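Local coordinates for malate dehydrogenase (Porphyromonas gingivalis, PDB 3FI9), which probably catalyses the NAD-dependent interconversion of malate and oxaloacetate, at residues A[148-159]-A[257-265]; A[166-177]-A[189-197]. One frame throughout, in Å; residues are numbered along the deposited sequence.

Overall arrangement
Strand 147-150 is the last of the parallel strands of the central sheet, and the chain passes from it directly into helix 153-166. At the end of that helix it turns back through strand 173-174, which meets strand 194-195 in interaction 2, closing a short loop of 11 residues. Much later strand 261-267 returns to lie antiparallel to strand 147-150, so that interaction 1 closes a loop of 97 residues with interaction 2 nested inside it. The two also touch: the Q159 amide bonds to V173 and Q170, and P260 packs on R177. Together they join the central sheet, helix 153-166 and a small antiparallel sheet.

Interaction 1: residues A[148-159]-A[257-265]; sequences TTLAGLDSTRLQ and FRWPAGCYV
With CG beside its backbone N and anti to the carbonyl carbon (chi1 -63°), W259 lays its indole against helix 153-166, where T156, its CG2 likewise anti to its own carbonyl carbon, places that methyl over one ring face. The contact lies where the Rossmann-type parallel sheet of the NAD-binding half gains an antiparallel neighbour: strand 147-150 pairs with strand 261-267. T156 CG2 sits 3.7 Å from the centroid of the six-membered ring, 13° off its normal, a centred CH-pi contact. The OG1 of T156 turns instead to H56 O of the second subunit. Q159 reaches the far end of the indole, its amide plane 83° from the ring and NE2 at the ring edge, while the amide itself is held by V173 and Q170. S155 CB approaches the indole obliquely, 3.7 Å from W259 CE3, and its OG touches P260 CG while hydrogen-bonding to T178 N.

On the strand side T149 and G262 form a hydrogen-bonded antiparallel pair, with T149 N 3.0 Å from G262 O and G262 N 2.9 Å from T149 O. T149 OG1 lies 3.1 Å from G262 CA, close against the glycine backbone. R157, predicted to bind substrate, belongs to the same helix. Beyond the strand pair, water 1 joins the backbones, accepting from A151 N at 2.9 Å and donating to P260 O at 2.8 Å.

Interaction 2: residues A[166-177]-A[189-197]; sequences FGIKQSLVTNTR and FASTAKVNG
V195 packs against F166 and I168, while T192, further back along its segment, grips N175; between them these two ends frame a short antiparallel beta ladder, part of a small sheet (strands 173-174, 194-195 and 198-199) in the alpha/beta C-terminal domain. V195, the residue most buried here, has CG1 anti to its backbone N (chi1 172°), which carries that methyl over one face of the F166 ring, toward the rim. The CH-pi contact measures 4.0 Å from CG1 to the F166 centroid, 19° off the normal. I168 CD1 meets the same methyl at 3.8 Å, and V173, paired with V195 in the non-hydrogen-bonded register, puts its side chain on the same face of the sheet. F166 ends helix 153-166, and G167, with positive phi, is the C-prime residue of the Schellman motif that turns the chain toward I168.

Next to this apolar patch the ladder is held by backbone bonds: T174 and K194 form the hydrogen-bonded pair, and N196 N donates to L172 O at 2.7 Å. Water 2 links L172 O, T174 OG1 and G197 N. N196, third in buried area after V195 and T192, lies alongside L172, its OD1 3.9 Å from L172 CD1.

At the other end T192 OG1 donates to N175 O, modelled at a doubtfully short 2.5 Å, and N175 ND2 returns a bond to T192 O at 2.9 Å, with T192 O lying 27° out of the plane of the N175 side-chain amide. F189 N donates to R177 O at 3.1 Å. T192 OG1 also rests against R177 CB, while the R177 guanidinium has N175 OD1 over one face and forms a salt bridge with E278. Polar bonds thus probably hold the two segments together beyond the ladder, while apolar packing does so at V195.

Interaction 1: residues A[148-159]-A[257-265]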
ATOM      1  N   THR A 148      14.207  -9.147  15.056  1.00 17.06           N
ATOM      2  CA  THR A 148      13.540 -10.226  14.303  1.00 17.18           C
ATOM      3  C   THR A 148      13.782 -10.048  12.806  1.00 16.71           C
ATOM      4  O   THR A 148      14.229  -8.987  12.353  1.00 16.10           O
ATOM      5  CB  THR A 148      12.014 -10.233  14.510  1.00 16.85           C
ATOM      6  OG1 THR A 148      11.505  -8.892  14.379  1.00 17.70           O
ATOM      7  CG2 THR A 148      11.673 -10.751  15.914  1.00 19.67           C
ATOM      8  N   THR A 149      13.508 -11.101  12.033  1.00 15.56           N
ATOM      9  CA  THR A 149      13.508 -10.993  10.595  1.00 14.82           C
ATOM     10  C   THR A 149      12.149 -11.427  10.044  1.00 14.75           C
ATOM     11  O   THR A 149      11.457 -12.210  10.660  1.00 13.85           O
ATOM     12  CB  THR A 149      14.609 -11.901   9.941  1.00 15.93           C
ATOM     13  OG1 THR A 149      14.364 -13.275  10.274  1.00 18.28           O
ATOM     14  CG2 THR A 149      16.018 -11.549  10.520  1.00 17.89           C
ATOM     15  N   LEU A 150      11.773 -10.885   8.888  1.00 15.70           N
ATOM     16  CA  LEU A 150      10.631 -11.363   8.126  1.00 15.44           C
ATOM     17  C   LEU A 150      10.888 -12.822   7.698  1.00 16.09           C
ATOM     18  O   LEU A 150      11.870 -13.106   6.995  1.00 18.08           O
ATOM     19  CB  LEU A 150      10.491 -10.522   6.853  1.00 15.86           C
ATOM     20  CG  LEU A 150       9.483 -11.057   5.843  1.00 15.05           C
ATOM     21  CD1 LEU A 150       8.086 -10.975   6.507  1.00 14.68           C
ATOM     22  CD2 LEU A 150       9.551 -10.301   4.475  1.00 15.72           C
ATOM     23  N   ALA A 151      10.005 -13.724   8.117  1.00 16.13           N
ATOM     24  CA  ALA A 151      10.105 -15.125   7.825  1.00 18.57           C
ATOM     25  C   ALA A 151       8.735 -15.763   7.603  1.00 19.03           C
ATOM     26  O   ALA A 151       8.660 -16.988   7.474  1.00 19.92           O
ATOM     27  CB  ALA A 151      10.844 -15.856   8.962  1.00 19.04           C
ATOM     28  N   GLY A 152       7.666 -14.955   7.568  1.00 18.11           N
ATOM     29  CA  GLY A 152       6.274 -15.500   7.584  1.00 18.71           C
ATOM     30  C   GLY A 152       5.720 -15.823   6.183  1.00 18.92           C
ATOM     31  O   GLY A 152       4.678 -16.490   6.033  1.00 18.71           O
ATOM     32  N   LEU A 153       6.371 -15.300   5.147  1.00 18.30           N
ATOM     33  CA  LEU A 153       5.849 -15.475   3.769  1.00 18.13           C
ATOM     34  C   LEU A 153       5.795 -16.931   3.344  1.00 17.30           C
ATOM     35  O   LEU A 153       4.940 -17.283   2.542  1.00 16.47           O
ATOM     36  CB  LEU A 153       6.606 -14.640   2.711  1.00 17.20           C
ATOM     37  CG  LEU A 153       6.510 -13.099   2.809  1.00 21.00           C
ATOM     38  CD1 LEU A 153       7.059 -12.409   1.527  1.00 19.74           C
ATOM     39  CD2 LEU A 153       5.074 -12.586   3.071  1.00 19.43           C
ATOM     40  N   ASP A 154       6.694 -17.769   3.843  1.00 16.38           N
ATOM     41  CA  ASP A 154       6.621 -19.196   3.485  1.00 18.52           C
ATOM     42  C   ASP A 154       5.301 -19.768   4.050  1.00 17.91           C
ATOM     43  O   ASP A 154       4.633 -20.582   3.400  1.00 17.43           O
ATOM     44  CB  ASP A 154       7.841 -19.995   4.027  1.00 18.59           C
ATOM     45  CG  ASP A 154       9.091 -19.907   3.097  1.00 22.38           C
ATOM     46  OD1 ASP A 154       9.011 -19.371   1.973  1.00 22.34           O
ATOM     47  OD2 ASP A 154      10.177 -20.374   3.502  1.00 28.74           O
ATOM     48  N   SER A 155       4.928 -19.311   5.245  1.00 15.56           N
ATOM     49  CA  SER A 155       3.694 -19.773   5.873  1.00 15.27           C
ATOM     50  C   SER A 155       2.400 -19.243   5.201  1.00 15.65           C
ATOM     51  O   SER A 155       1.423 -19.987   5.058  1.00 14.55           O
ATOM     52  CB  SER A 155       3.707 -19.465   7.374  1.00 16.90           C
ATOM     53  OG  SER A 155       4.740 -20.189   8.052  1.00 15.86           O
ATOM     54  N   THR A 156       2.393 -17.982   4.758  1.00 15.78           N
ATOM     55  CA  THR A 156       1.195 -17.413   4.097  1.00 15.26           C
ATOM     56  C   THR A 156       1.091 -17.986   2.696  1.00 14.41           C
ATOM     57  O   THR A 156      -0.015 -18.232   2.193  1.00 14.57           O
ATOM     58  CB  THR A 156       1.223 -15.852   4.037  1.00 14.30           C
ATOM     59  OG1 THR A 156       2.345 -15.397   3.242  1.00 15.04           O
ATOM     60  CG2 THR A 156       1.338 -15.293   5.431  1.00 15.59           C
ATOM     61  N   ARG A 157       2.233 -18.268   2.088  1.00 14.32           N
ATOM     62  CA  ARG A 157       2.204 -18.860   0.756  1.00 14.53           C
ATOM     63  C   ARG A 157       1.711 -20.316   0.885  1.00 14.44           C
ATOM     64  O   ARG A 157       0.884 -20.778   0.109  1.00 15.36           O
ATOM     65  CB  ARG A 157       3.574 -18.784   0.124  1.00 14.71           C
ATOM     66  CG  ARG A 157       3.916 -17.359  -0.305  1.00 14.67           C
ATOM     67  CD  ARG A 157       5.377 -17.276  -0.874  1.00 19.75           C
ATOM     68  NE  ARG A 157       5.666 -15.899  -1.256  1.00 18.40           N
ATOM     69  CZ  ARG A 157       6.894 -15.427  -1.484  1.00 21.55           C
ATOM     70  NH1 ARG A 157       7.947 -16.214  -1.376  1.00 23.12           N
ATOM     71  NH2 ARG A 157       7.071 -14.160  -1.831  1.00 21.39           N
ATOM     72  N   LEU A 158       2.171 -21.024   1.897  1.00 14.53           N
ATOM     73  CA  LEU A 158       1.628 -22.378   2.097  1.00 15.07           C
ATOM     74  C   LEU A 158       0.111 -22.342   2.316  1.00 15.36           C
ATOM     75  O   LEU A 158      -0.630 -23.166   1.774  1.00 15.79           O
ATOM     76  CB  LEU A 158       2.352 -23.108   3.223  1.00 14.32           C
ATOM     77  CG  LEU A 158       1.867 -24.524   3.575  1.00 17.22           C
ATOM     78  CD1 LEU A 158       2.115 -25.472   2.439  1.00 18.99           C
ATOM     79  CD2 LEU A 158       2.643 -25.043   4.807  1.00 19.48           C
ATOM     80  N   GLN A 159      -0.348 -21.389   3.114  1.00 14.19           N
ATOM     81  CA  GLN A 159      -1.785 -21.223   3.332  1.00 14.68           C
ATOM     82  C   GLN A 159      -2.517 -20.972   2.027  1.00 15.12           C
ATOM     83  O   GLN A 159      -3.546 -21.605   1.734  1.00 16.73           O
ATOM     84  CB  GLN A 159      -2.074 -20.096   4.339  1.00 12.50           C
ATOM     85  CG  GLN A 159      -3.579 -19.963   4.697  1.00 16.36           C
ATOM     86  CD  GLN A 159      -3.887 -18.689   5.467  1.00 17.36           C
ATOM     87  OE1 GLN A 159      -3.486 -17.599   5.040  1.00 17.13           O
ATOM     88  NE2 GLN A 159      -4.606 -18.810   6.590  1.00 14.63           N
ATOM     89  N   PHE A 257       1.154 -10.414  16.231  1.00 26.00           N
ATOM     90  CA  PHE A 257       1.489 -10.890  14.907  1.00 24.85           C
ATOM     91  C   PHE A 257       1.381 -12.438  14.856  1.00 25.08           C
ATOM     92  O   PHE A 257       1.993 -13.128  15.656  1.00 25.48           O
ATOM     93  CB  PHE A 257       2.886 -10.369  14.555  1.00 24.39           C
ATOM     94  CG  PHE A 257       3.355 -10.834  13.245  1.00 21.06           C
ATOM     95  CD1 PHE A 257       2.788 -10.340  12.079  1.00 19.46           C
ATOM     96  CD2 PHE A 257       4.344 -11.805  13.171  1.00 19.94           C
ATOM     97  CE1 PHE A 257       3.220 -10.819  10.839  1.00 18.92           C
ATOM     98  CE2 PHE A 257       4.784 -12.252  11.944  1.00 15.59           C
ATOM     99  CZ  PHE A 257       4.211 -11.777  10.792  1.00 15.42           C
ATOM    100  N   ARG A 258       0.584 -12.979  13.932  1.00 25.86           N
ATOM    101  CA  ARG A 258       0.235 -14.414  13.977  1.00 25.63           C
ATOM    102  C   ARG A 258       0.930 -15.362  13.014  1.00 25.40           C
ATOM    103  O   ARG A 258       0.285 -16.329  12.547  1.00 26.67           O
ATOM    104  CB  ARG A 258      -1.289 -14.612  13.839  1.00 27.19           C
ATOM    105  N   TRP A 259       2.218 -15.138  12.728  1.00 22.71           N
ATOM    106  CA  TRP A 259       2.962 -15.983  11.771  1.00 20.13           C
ATOM    107  C   TRP A 259       4.363 -16.115  12.363  1.00 17.69           C
ATOM    108  O   TRP A 259       4.766 -15.335  13.185  1.00 16.78           O
ATOM    109  CB  TRP A 259       3.075 -15.318  10.384  1.00 19.89           C
ATOM    110  CG  TRP A 259       1.733 -15.098   9.731  1.00 21.43           C
ATOM    111  CD1 TRP A 259       1.051 -13.916   9.619  1.00 21.02           C
ATOM    112  CD2 TRP A 259       0.908 -16.100   9.145  1.00 21.07           C
ATOM    113  NE1 TRP A 259      -0.151 -14.131   8.999  1.00 22.48           N
ATOM    114  CE2 TRP A 259      -0.262 -15.462   8.690  1.00 21.47           C
ATOM    115  CE3 TRP A 259       1.059 -17.478   8.938  1.00 21.47           C
ATOM    116  CZ2 TRP A 259      -1.296 -16.149   8.058  1.00 21.16           C
ATOM    117  CZ3 TRP A 259       0.048 -18.159   8.279  1.00 21.76           C
ATOM    118  CH2 TRP A 259      -1.131 -17.486   7.855  1.00 21.34           C
ATOM    119  N   PRO A 260       5.091 -17.118  11.954  1.00 17.22           N
ATOM    120  CA  PRO A 260       6.508 -17.271  12.328  1.00 16.97           C
ATOM    121  C   PRO A 260       7.357 -16.011  11.997  1.00 16.58           C
ATOM    122  O   PRO A 260       7.105 -15.346  10.975  1.00 17.09           O
ATOM    123  CB  PRO A 260       6.950 -18.423  11.418  1.00 16.75           C
ATOM    124  CG  PRO A 260       5.718 -19.264  11.320  1.00 16.13           C
ATOM    125  CD  PRO A 260       4.617 -18.238  11.120  1.00 16.30           C
ATOM    126  N   ALA A 261       8.334 -15.693  12.854  1.00 16.04           N
ATOM    127  CA  ALA A 261       9.310 -14.637  12.576  1.00 16.35           C
ATOM    128  C   ALA A 261      10.687 -15.251  12.760  1.00 15.80           C
ATOM    129  O   ALA A 261      10.829 -16.261  13.437  1.00 15.19           O
ATOM    130  CB  ALA A 261       9.129 -13.462  13.551  1.00 16.45           C
ATOM    131  N   GLY A 262      11.690 -14.655  12.160  1.00 15.89           N
ATOM    132  CA  GLY A 262      13.077 -15.066  12.450  1.00 16.41           C
ATOM    133  C   GLY A 262      13.542 -14.476  13.774  1.00 16.62           C
ATOM    134  O   GLY A 262      13.304 -13.281  14.069  1.00 16.87           O
ATOM    135  N   CYS A 263      14.143 -15.309  14.622  1.00 16.24           N
ATOM    136  CA  CYS A 263      14.654 -14.839  15.841  1.00 15.87           C
ATOM    137  C   CYS A 263      15.858 -15.661  16.272  1.00 17.34           C
ATOM    138  O   CYS A 263      16.133 -16.727  15.698  1.00 16.90           O
ATOM    139  CB  CYS A 263      13.565 -14.858  16.931  1.00 18.68           C
ATOM    140  SG  CYS A 263      13.222 -16.503  17.513  1.00 21.94           S
ATOM    141  N   TYR A 264      16.596 -15.137  17.254  1.00 16.66           N
ATOM    142  CA  TYR A 264      17.808 -15.781  17.746  1.00 17.16           C
ATOM    143  C   TYR A 264      17.402 -17.027  18.530  1.00 17.48           C
ATOM    144  O   TYR A 264      16.490 -16.979  19.360  1.00 18.26           O
ATOM    145  CB  TYR A 264      18.569 -14.862  18.728  1.00 15.56           C
ATOM    146  CG  TYR A 264      19.917 -15.470  19.089  1.00 17.22           C
ATOM    147  CD1 TYR A 264      20.844 -15.787  18.097  1.00 19.10           C
ATOM    148  CD2 TYR A 264      20.251 -15.694  20.403  1.00 22.47           C
ATOM    149  CE1 TYR A 264      22.106 -16.376  18.441  1.00 21.01           C
ATOM    150  CE2 TYR A 264      21.473 -16.243  20.761  1.00 21.66           C
ATOM    151  CZ  TYR A 264      22.388 -16.576  19.779  1.00 21.76           C
ATOM    152  OH  TYR A 264      23.572 -17.119  20.187  1.00 23.98           O
ATOM    153  N   VAL A 265      18.111 -18.128  18.268  1.00 17.51           N
ATOM    154  CA  VAL A 265      17.877 -19.429  18.915  1.00 17.62           C
ATOM    155  C   VAL A 265      19.234 -19.921  19.402  1.00 18.89           C
ATOM    156  O   VAL A 265      20.211 -19.926  18.655  1.00 17.51           O
ATOM    157  CB  VAL A 265      17.327 -20.485  17.899  1.00 17.53           C
ATOM    158  CG1 VAL A 265      17.226 -21.838  18.566  1.00 16.19           C
ATOM    159  CG2 VAL A 265      15.936 -20.039  17.339  1.00 15.46           C
TER
HETATM  160  O   HOH W   1       7.716 -12.906   9.726  1.00 15.23           O

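Interaction 2: residues A[166-177]-A[189-197]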
ATOM      1  N   PHE A 166      -7.691 -26.792  -2.494  1.00 22.86           N
ATOM      2  CA  PHE A 166      -8.972 -27.285  -1.956  1.00 23.32           C
ATOM      3  C   PHE A 166     -10.143 -26.446  -2.438  1.00 23.81           C
ATOM      4  O   PHE A 166     -11.293 -26.795  -2.239  1.00 23.51           O
ATOM      5  CB  PHE A 166      -8.923 -27.350  -0.431  1.00 22.93           C
ATOM      6  CG  PHE A 166      -8.124 -28.530   0.095  1.00 24.29           C
ATOM      7  CD1 PHE A 166      -8.659 -29.822   0.057  1.00 27.84           C
ATOM      8  CD2 PHE A 166      -6.840 -28.356   0.581  1.00 25.73           C
ATOM      9  CE1 PHE A 166      -7.935 -30.927   0.539  1.00 27.32           C
ATOM     10  CE2 PHE A 166      -6.099 -29.455   1.075  1.00 27.85           C
ATOM     11  CZ  PHE A 166      -6.641 -30.732   1.039  1.00 28.10           C
ATOM     12  N   GLY A 167      -9.829 -25.355  -3.130  1.00 23.67           N
ATOM     13  CA  GLY A 167     -10.862 -24.488  -3.662  1.00 23.91           C
ATOM     14  C   GLY A 167     -11.682 -23.851  -2.561  1.00 23.12           C
ATOM     15  O   GLY A 167     -12.897 -23.727  -2.695  1.00 23.50           O
ATOM     16  N   ILE A 168     -11.049 -23.474  -1.446  1.00 22.30           N
ATOM     17  CA  ILE A 168     -11.783 -22.836  -0.353  1.00 21.66           C
ATOM     18  C   ILE A 168     -11.225 -21.467   0.027  1.00 21.35           C
ATOM     19  O   ILE A 168     -10.097 -21.102  -0.310  1.00 20.80           O
ATOM     20  CB  ILE A 168     -11.825 -23.663   0.962  1.00 22.13           C
ATOM     21  CG1 ILE A 168     -10.399 -23.902   1.487  1.00 21.88           C
ATOM     22  CG2 ILE A 168     -12.576 -24.999   0.739  1.00 22.34           C
ATOM     23  CD1 ILE A 168     -10.392 -24.759   2.719  1.00 24.76           C
ATOM     24  N   LYS A 169     -12.015 -20.728   0.768  1.00 20.17           N
ATOM     25  CA  LYS A 169     -11.530 -19.431   1.228  1.00 19.87           C
ATOM     26  C   LYS A 169     -10.223 -19.547   2.066  1.00 18.72           C
ATOM     27  O   LYS A 169     -10.118 -20.351   3.012  1.00 18.23           O
ATOM     28  CB  LYS A 169     -12.611 -18.736   2.027  1.00 19.63           C
ATOM     29  CG  LYS A 169     -12.178 -17.378   2.546  1.00 23.58           C
ATOM     30  CD  LYS A 169     -13.352 -16.619   3.180  1.00 25.81           C
ATOM     31  CE  LYS A 169     -13.761 -17.243   4.517  1.00 29.22           C
ATOM     32  NZ  LYS A 169     -15.038 -16.631   5.000  1.00 29.26           N
ATOM     33  N   GLN A 170      -9.241 -18.712   1.752  1.00 16.52           N
ATOM     34  CA  GLN A 170      -7.919 -18.896   2.329  1.00 16.17           C
ATOM     35  C   GLN A 170      -7.850 -19.000   3.851  1.00 17.40           C
ATOM     36  O   GLN A 170      -7.101 -19.823   4.377  1.00 16.67           O
ATOM     37  CB  GLN A 170      -6.974 -17.804   1.834  1.00 17.58           C
ATOM     38  CG  GLN A 170      -5.557 -17.989   2.303  1.00 15.32           C
ATOM     39  CD  GLN A 170      -4.639 -16.982   1.609  1.00 15.57           C
ATOM     40  OE1 GLN A 170      -4.917 -16.534   0.495  1.00 17.96           O
ATOM     41  NE2 GLN A 170      -3.573 -16.593   2.295  1.00 13.47           N
ATOM     42  N   SER A 171      -8.624 -18.163   4.548  1.00 16.54           N
ATOM     43  CA  SER A 171      -8.623 -18.096   6.019  1.00 19.11           C
ATOM     44  C   SER A 171      -9.082 -19.392   6.650  1.00 18.25           C
ATOM     45  O   SER A 171      -8.894 -19.590   7.832  1.00 18.50           O
ATOM     46  CB  SER A 171      -9.615 -17.007   6.489  1.00 19.44           C
ATOM     47  OG  SER A 171      -8.923 -15.835   6.824  1.00 25.48           O
ATOM     48  N   LEU A 172      -9.673 -20.272   5.856  1.00 19.06           N
ATOM     49  CA  LEU A 172     -10.160 -21.555   6.382  1.00 19.47           C
ATOM     50  C   LEU A 172      -9.044 -22.585   6.521  1.00 20.18           C
ATOM     51  O   LEU A 172      -9.238 -23.650   7.102  1.00 20.96           O
ATOM     52  CB  LEU A 172     -11.252 -22.102   5.486  1.00 19.51           C
ATOM     53  CG  LEU A 172     -12.394 -21.099   5.206  1.00 22.22           C
ATOM     54  CD1 LEU A 172     -13.464 -21.720   4.278  1.00 21.55           C
ATOM     55  CD2 LEU A 172     -12.997 -20.679   6.521  1.00 22.44           C
ATOM     56  N   VAL A 173      -7.872 -22.271   5.986  1.00 20.71           N
ATOM     57  CA  VAL A 173      -6.694 -23.130   6.203  1.00 19.74           C
ATOM     58  C   VAL A 173      -5.954 -22.493   7.406  1.00 20.89           C
ATOM     59  O   VAL A 173      -5.413 -21.402   7.295  1.00 21.47           O
ATOM     60  CB  VAL A 173      -5.787 -23.180   4.949  1.00 19.10           C
ATOM     61  CG1 VAL A 173      -4.573 -24.089   5.190  1.00 18.04           C
ATOM     62  CG2 VAL A 173      -6.549 -23.679   3.747  1.00 19.29           C
ATOM     63  N   THR A 174      -5.930 -23.158   8.544  1.00 19.97           N
ATOM     64  CA  THR A 174      -5.505 -22.469   9.735  1.00 20.79           C
ATOM     65  C   THR A 174      -4.158 -23.007  10.187  1.00 21.33           C
ATOM     66  O   THR A 174      -3.843 -24.162   9.931  1.00 20.45           O
ATOM     67  CB  THR A 174      -6.586 -22.594  10.831  1.00 20.89           C
ATOM     68  OG1 THR A 174      -6.888 -23.983  11.039  1.00 22.35           O
ATOM     69  CG2 THR A 174      -7.866 -21.876  10.347  1.00 20.65           C
ATOM     70  N   ASN A 175      -3.341 -22.149  10.809  1.00 21.96           N
ATOM     71  CA  ASN A 175      -2.096 -22.604  11.449  1.00 22.50           C
ATOM     72  C   ASN A 175      -1.108 -23.310  10.516  1.00 22.20           C
ATOM     73  O   ASN A 175      -0.471 -24.314  10.907  1.00 21.80           O
ATOM     74  CB  ASN A 175      -2.404 -23.529  12.631  1.00 22.99           C
ATOM     75  CG  ASN A 175      -1.375 -23.407  13.748  1.00 26.73           C
ATOM     76  OD1 ASN A 175      -0.769 -22.360  13.912  1.00 32.95           O
ATOM     77  ND2 ASN A 175      -1.159 -24.482  14.505  1.00 29.35           N
ATOM     78  N   THR A 176      -0.927 -22.771   9.312  1.00 20.79           N
ATOM     79  CA  THR A 176       0.064 -23.321   8.387  1.00 21.52           C
ATOM     80  C   THR A 176       1.404 -22.768   8.850  1.00 20.41           C
ATOM     81  O   THR A 176       1.528 -21.558   9.128  1.00 20.93           O
ATOM     82  CB  THR A 176      -0.152 -22.813   6.965  1.00 21.66           C
ATOM     83  OG1 THR A 176      -0.605 -21.458   7.044  1.00 25.81           O
ATOM     84  CG2 THR A 176      -1.194 -23.619   6.230  1.00 22.90           C
ATOM     85  N   ARG A 177       2.401 -23.632   8.934  1.00 18.97           N
ATOM     86  CA  ARG A 177       3.665 -23.244   9.538  1.00 18.61           C
ATOM     87  C   ARG A 177       4.842 -23.853   8.808  1.00 18.12           C
ATOM     88  O   ARG A 177       4.844 -25.048   8.553  1.00 17.95           O
ATOM     89  CB  ARG A 177       3.732 -23.683  11.018  1.00 17.51           C
ATOM     90  CG  ARG A 177       2.839 -22.919  11.906  1.00 20.04           C
ATOM     91  CD  ARG A 177       3.251 -21.476  11.954  1.00 23.60           C
ATOM     92  NE  ARG A 177       2.503 -20.781  12.982  1.00 24.48           N
ATOM     93  CZ  ARG A 177       1.401 -20.070  12.763  1.00 26.85           C
ATOM     94  NH1 ARG A 177       0.908 -19.940  11.543  1.00 23.73           N
ATOM     95  NH2 ARG A 177       0.789 -19.488  13.790  1.00 29.57           N
ATOM     96  N   PHE A 189       6.030 -27.868   8.735  1.00 19.12           N
ATOM     97  CA  PHE A 189       5.444 -28.616   9.854  1.00 19.13           C
ATOM     98  C   PHE A 189       3.959 -28.844   9.611  1.00 19.66           C
ATOM     99  O   PHE A 189       3.107 -28.220  10.245  1.00 19.82           O
ATOM    100  CB  PHE A 189       5.663 -27.888  11.193  1.00 18.27           C
ATOM    101  CG  PHE A 189       6.994 -28.170  11.802  1.00 18.79           C
ATOM    102  CD1 PHE A 189       8.165 -28.016  11.030  1.00 18.87           C
ATOM    103  CD2 PHE A 189       7.102 -28.553  13.131  1.00 17.62           C
ATOM    104  CE1 PHE A 189       9.449 -28.281  11.593  1.00 19.68           C
ATOM    105  CE2 PHE A 189       8.389 -28.799  13.719  1.00 17.14           C
ATOM    106  CZ  PHE A 189       9.554 -28.653  12.941  1.00 18.61           C
ATOM    107  N   ALA A 190       3.647 -29.738   8.681  1.00 20.03           N
ATOM    108  CA  ALA A 190       2.219 -29.981   8.325  1.00 21.38           C
ATOM    109  C   ALA A 190       1.354 -30.442   9.509  1.00 21.50           C
ATOM    110  O   ALA A 190       0.123 -30.266   9.541  1.00 21.02           O
ATOM    111  CB  ALA A 190       2.139 -30.984   7.169  1.00 21.13           C
ATOM    112  N   SER A 191       1.968 -31.062  10.500  1.00 21.99           N
ATOM    113  CA  SER A 191       1.188 -31.427  11.661  1.00 21.84           C
ATOM    114  C   SER A 191       0.483 -30.229  12.363  1.00 22.80           C
ATOM    115  O   SER A 191      -0.430 -30.446  13.139  1.00 23.17           O
ATOM    116  CB  SER A 191       2.071 -32.157  12.687  1.00 22.08           C
ATOM    117  OG  SER A 191       2.918 -31.226  13.322  1.00 20.75           O
ATOM    118  N   THR A 192       0.885 -28.984  12.107  1.00 22.39           N
ATOM    119  CA  THR A 192       0.261 -27.848  12.783  1.00 22.13           C
ATOM    120  C   THR A 192      -1.053 -27.421  12.125  1.00 21.76           C
ATOM    121  O   THR A 192      -1.837 -26.715  12.734  1.00 22.37           O
ATOM    122  CB  THR A 192       1.166 -26.563  12.790  1.00 22.24           C
ATOM    123  OG1 THR A 192       1.251 -26.024  11.473  1.00 25.47           O
ATOM    124  CG2 THR A 192       2.580 -26.836  13.317  1.00 23.86           C
ATOM    125  N   ALA A 193      -1.259 -27.782  10.872  1.00 20.33           N
ATOM    126  CA  ALA A 193      -2.306 -27.148  10.066  1.00 20.03           C
ATOM    127  C   ALA A 193      -3.631 -27.917   9.983  1.00 19.84           C
ATOM    128  O   ALA A 193      -3.663 -29.134  10.047  1.00 19.98           O
ATOM    129  CB  ALA A 193      -1.832 -26.853   8.683  1.00 19.51           C
ATOM    130  N   LYS A 194      -4.712 -27.167   9.785  1.00 20.02           N
ATOM    131  CA  LYS A 194      -6.022 -27.753   9.488  1.00 20.42           C
ATOM    132  C   LYS A 194      -6.609 -27.120   8.253  1.00 21.21           C
ATOM    133  O   LYS A 194      -6.414 -25.931   8.006  1.00 20.82           O
ATOM    134  CB  LYS A 194      -6.976 -27.469  10.635  1.00 19.73           C
ATOM    135  CG  LYS A 194      -6.775 -28.352  11.821  1.00 23.25           C
ATOM    136  CD  LYS A 194      -7.608 -27.851  13.000  1.00 25.04           C
ATOM    137  CE  LYS A 194      -7.401 -28.812  14.171  1.00 31.14           C
ATOM    138  NZ  LYS A 194      -8.560 -28.750  15.116  1.00 30.85           N
ATOM    139  N   VAL A 195      -7.386 -27.896   7.511  1.00 21.82           N
ATOM    140  CA  VAL A 195      -8.022 -27.386   6.325  1.00 22.40           C
ATOM    141  C   VAL A 195      -9.521 -27.404   6.550  1.00 23.26           C
ATOM    142  O   VAL A 195     -10.146 -28.467   6.469  1.00 23.51           O
ATOM    143  CB  VAL A 195      -7.674 -28.266   5.117  1.00 21.24           C
ATOM    144  CG1 VAL A 195      -8.492 -27.845   3.915  1.00 22.11           C
ATOM    145  CG2 VAL A 195      -6.146 -28.223   4.837  1.00 23.71           C
ATOM    146  N   ASN A 196     -10.102 -26.240   6.842  1.00 23.87           N
ATOM    147  CA  ASN A 196     -11.512 -26.171   7.228  1.00 25.05           C
ATOM    148  C   ASN A 196     -11.829 -27.150   8.358  1.00 25.00           C
ATOM    149  O   ASN A 196     -12.829 -27.871   8.298  1.00 25.15           O
ATOM    150  CB  ASN A 196     -12.426 -26.472   6.014  1.00 25.89           C
ATOM    151  CG  ASN A 196     -13.799 -25.803   6.142  1.00 29.16           C
ATOM    152  OD1 ASN A 196     -13.914 -24.747   6.740  1.00 27.90           O
ATOM    153  ND2 ASN A 196     -14.845 -26.439   5.595  1.00 32.78           N
ATOM    154  N   GLY A 197     -10.971 -27.193   9.378  1.00 24.78           N
ATOM    155  CA  GLY A 197     -11.198 -28.053  10.535  1.00 23.01           C
ATOM    156  C   GLY A 197     -10.557 -29.441  10.538  1.00 22.74           C
ATOM    157  O   GLY A 197     -10.283 -30.018  11.605  1.00 23.32           O
TER
HETATM  158  O   HOH W   2      -9.291 -24.825   9.990  1.00 25.28           O
HETATM  159  O   HOH W   3       2.162 -26.322   8.149  1.00 24.77           O